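Local coordinates for protein leucine aminopeptidase 1 (PDB 2HC9) that is a zinc-dependent leucine aminopeptidase that releases N-terminal amino acids from peptides and probably acts as a digestive enzyme, at residues 179-184 against 254-259. The protein carries 1 engineered substitution. Residues are numbered along the deposited sequence; the frame is centred on the assembly and turned at random.
Sequences TPANIL and VVYDTG. With ZN (zinc ion), chain B; ZN (zinc ion), chain C.
With chi1 of Tyr-256 at -163°, CG stands opposite the backbone N, and this brings ring atom CD1 near the methyl of Ala-181. The backbone alone already places Tyr-256 CB beside that methyl. In Val-255, CG1 is opposite the carbonyl carbon, and CG2 lies between the backbone N and the carbonyl carbon. The contact belongs to the catalytic domain of an M17 aminopeptidase. It joins the loop between helices 157-178 and 186-199 to the short strand 256-257, which leads into the two-zinc site.

Ala-181 CB lies 3.7 Å from Tyr-256 CB and approaches the ring obliquely. The same methyl sits 3.3 Å from Val-255 O. Leu-184 O lies 3.4 Å from Val-255 CB, with the two methyls of Val-255 a little farther away. No direct hydrogen bond crosses between the segments. A water joins them instead, 2.9 Å from Leu-184 O and 2.7 Å from Val-255 O. It lies between two backbone carbonyls, which as acceptors cannot bond to each other.

The loop has its own brace, because Pro-180 O accepts from the backbone N of both Ile-183 and Leu-184. Strand 256-257 runs beside strand 297-307, and Val-255 also packs on Thr-186 and Leu-189 of helix 186-199. The hydroxyl of Tyr-256 bonds to the carbonyl O of Pro-316 of a second subunit, so the contact also borders a subunit interface.

One residue further on, Asp-257 bridges the zinc ions through OD2, 2.1 Å from the zinc ion of chain B and 2.6 Å from that of chain C. Lys-252, Asp-275, Asp-334 and Glu-336 supply further zinc ligands. OD1 of Asp-257 accepts from Gly-259 N at 2.9 Å, an Asx turn, with the donor above the carboxylate, 53° out of its plane.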
ATOM      1  N   THR A 179      12.666 -17.502  23.595  1.00 13.84           N
ATOM      2  CA  THR A 179      12.031 -16.948  24.805  1.00 13.48           C
ATOM      3  C   THR A 179      11.455 -15.563  24.445  1.00 13.61           C
ATOM      4  O   THR A 179      12.146 -14.735  23.875  1.00 15.76           O
ATOM      5  CB  THR A 179      13.074 -16.800  25.973  1.00 14.39           C
ATOM      6  OG1 THR A 179      13.694 -18.076  26.241  1.00 17.21           O
ATOM      7  CG2 THR A 179      12.437 -16.274  27.241  1.00 15.08           C
ATOM      8  N   PRO A 180      10.178 -15.317  24.771  1.00 14.65           N
ATOM      9  CA  PRO A 180       9.610 -14.005  24.448  1.00 14.61           C
ATOM     10  C   PRO A 180      10.287 -12.907  25.248  1.00 18.64           C
ATOM     11  O   PRO A 180      10.802 -13.166  26.327  1.00 13.81           O
ATOM     12  CB  PRO A 180       8.154 -14.124  24.887  1.00 17.41           C
ATOM     13  CG  PRO A 180       8.129 -15.224  25.908  1.00 24.00           C
ATOM     14  CD  PRO A 180       9.217 -16.196  25.467  1.00 19.70           C
ATOM     15  N   ALA A 181      10.283 -11.687  24.731  1.00 12.52           N
ATOM     16  CA  ALA A 181      11.042 -10.618  25.370  1.00 13.96           C
ATOM     17  C   ALA A 181      10.426 -10.069  26.655  1.00 14.10           C
ATOM     18  O   ALA A 181      11.113  -9.354  27.400  1.00 16.68           O
ATOM     19  CB  ALA A 181      11.268  -9.477  24.382  1.00 14.47           C
ATOM     20  N   ASN A 182       9.143 -10.353  26.917  1.00 16.17           N
ATOM     21  CA  ASN A 182       8.596 -10.028  28.249  1.00 14.52           C
ATOM     22  C   ASN A 182       9.248 -10.848  29.364  1.00 20.68           C
ATOM     23  O   ASN A 182       9.196 -10.497  30.547  1.00 17.31           O
ATOM     24  CB  ASN A 182       7.065 -10.083  28.308  1.00 13.69           C
ATOM     25  CG  ASN A 182       6.519 -11.452  28.014  1.00 18.52           C
ATOM     26  OD1 ASN A 182       7.058 -12.179  27.170  1.00 16.03           O
ATOM     27  ND2 ASN A 182       5.433 -11.814  28.689  1.00 16.18           N
ATOM     28  N   ILE A 183       9.909 -11.926  28.967  1.00 15.75           N
ATOM     29  CA  ILE A 183      10.679 -12.728  29.915  1.00 15.22           C
ATOM     30  C   ILE A 183      12.177 -12.471  29.736  1.00 17.47           C
ATOM     31  O   ILE A 183      12.884 -12.129  30.700  1.00 15.06           O
ATOM     32  CB  ILE A 183      10.347 -14.213  29.709  1.00 14.96           C
ATOM     33  CG1 ILE A 183       8.848 -14.443  29.997  1.00 21.12           C
ATOM     34  CG2 ILE A 183      11.250 -15.105  30.580  1.00 17.80           C
ATOM     35  CD1 ILE A 183       8.380 -15.870  29.778  1.00 25.04           C
ATOM     36  N   LEU A 184      12.665 -12.631  28.501  1.00 16.71           N
ATOM     37  CA  LEU A 184      14.079 -12.315  28.212  1.00 15.78           C
ATOM     38  C   LEU A 184      14.227 -10.827  27.928  1.00 16.95           C
ATOM     39  O   LEU A 184      14.351 -10.377  26.776  1.00 15.20           O
ATOM     40  CB  LEU A 184      14.680 -13.203  27.107  1.00 14.33           C
ATOM     41  CG  LEU A 184      16.219 -13.090  27.028  1.00 15.38           C
ATOM     42  CD1 LEU A 184      16.943 -13.933  28.138  1.00 16.39           C
ATOM     43  CD2 LEU A 184      16.698 -13.527  25.650  1.00 16.50           C
ATOM     44  N   VAL A 254      19.633  -7.276  20.603  1.00 12.70           N
ATOM     45  CA  VAL A 254      18.390  -6.526  20.683  1.00 12.79           C
ATOM     46  C   VAL A 254      17.287  -7.480  21.148  1.00 13.98           C
ATOM     47  O   VAL A 254      16.773  -8.296  20.374  1.00 13.88           O
ATOM     48  CB  VAL A 254      18.043  -5.844  19.335  1.00 16.25           C
ATOM     49  CG1 VAL A 254      16.673  -5.139  19.446  1.00 17.21           C
ATOM     50  CG2 VAL A 254      19.153  -4.794  18.997  1.00 12.52           C
ATOM     51  N   VAL A 255      16.948  -7.391  22.437  1.00 13.90           N
ATOM     52  CA  VAL A 255      16.034  -8.370  23.024  1.00 13.54           C
ATOM     53  C   VAL A 255      14.629  -8.269  22.428  1.00 15.88           C
ATOM     54  O   VAL A 255      13.904  -9.250  22.364  1.00 13.43           O
ATOM     55  CB  VAL A 255      15.976  -8.287  24.574  1.00 14.40           C
ATOM     56  CG1 VAL A 255      17.364  -8.572  25.171  1.00 14.37           C
ATOM     57  CG2 VAL A 255      15.465  -6.933  25.053  1.00 14.24           C
ATOM     58  N   TYR A 256      14.259  -7.072  21.987  1.00 15.75           N
ATOM     59  CA  TYR A 256      13.077  -6.912  21.146  1.00 14.01           C
ATOM     60  C   TYR A 256      13.257  -5.692  20.298  1.00 14.06           C
ATOM     61  O   TYR A 256      13.737  -4.673  20.782  1.00 13.60           O
ATOM     62  CB  TYR A 256      11.804  -6.717  21.996  1.00 13.02           C
ATOM     63  CG  TYR A 256      10.578  -6.974  21.174  1.00 18.89           C
ATOM     64  CD1 TYR A 256      10.094  -8.278  21.006  1.00 14.48           C
ATOM     65  CD2 TYR A 256       9.927  -5.925  20.516  1.00 17.99           C
ATOM     66  CE1 TYR A 256       8.959  -8.531  20.227  1.00 13.19           C
ATOM     67  CE2 TYR A 256       8.800  -6.153  19.754  1.00 15.61           C
ATOM     68  CZ  TYR A 256       8.327  -7.437  19.608  1.00 16.16           C
ATOM     69  OH  TYR A 256       7.224  -7.610  18.848  1.00 14.29           O
ATOM     70  N   ASP A 257      12.839  -5.791  19.043  1.00 12.77           N
ATOM     71  CA  ASP A 257      12.912  -4.654  18.129  1.00 13.22           C
ATOM     72  C   ASP A 257      11.493  -4.273  17.647  1.00 13.48           C
ATOM     73  O   ASP A 257      10.932  -4.923  16.766  1.00 15.44           O
ATOM     74  CB  ASP A 257      13.792  -5.049  16.943  1.00 12.76           C
ATOM     75  CG  ASP A 257      14.199  -3.859  16.095  1.00 15.46           C
ATOM     76  OD1 ASP A 257      13.855  -2.694  16.458  1.00 14.51           O
ATOM     77  OD2 ASP A 257      14.884  -4.117  15.077  1.00 14.89           O
ATOM     78  N   THR A 258      10.919  -3.213  18.221  1.00 14.13           N
ATOM     79  CA  THR A 258       9.660  -2.664  17.693  1.00 14.08           C
ATOM     80  C   THR A 258       9.901  -1.841  16.415  1.00 14.78           C
ATOM     81  O   THR A 258       8.944  -1.442  15.750  1.00 15.29           O
ATOM     82  CB  THR A 258       8.997  -1.689  18.677  1.00 17.46           C
ATOM     83  OG1 THR A 258       9.854  -0.552  18.830  1.00 18.57           O
ATOM     84  CG2 THR A 258       8.743  -2.347  20.062  1.00 15.91           C
ATOM     85  N   GLY A 259      11.174  -1.586  16.101  1.00 13.97           N
ATOM     86  CA  GLY A 259      11.568  -0.672  15.025  1.00 14.61           C
ATOM     87  C   GLY A 259      11.891   0.731  15.560  1.00 19.74           C
ATOM     88  O   GLY A 259      12.586   1.532  14.895  1.00 15.80           O
TER
HETATM   89 ZN    ZN B 701      15.685  -2.745  13.777  1.00 18.80          ZN
HETATM   90 ZN    ZN C 702      17.279  -5.072  14.931  1.00 18.97          ZN
HETATM   91  O   HOH W   1      14.386 -11.337  24.043  1.00 16.40           O
HETATM   92  O   HOH W   2      16.830  -4.257  13.065  1.00 14.92           O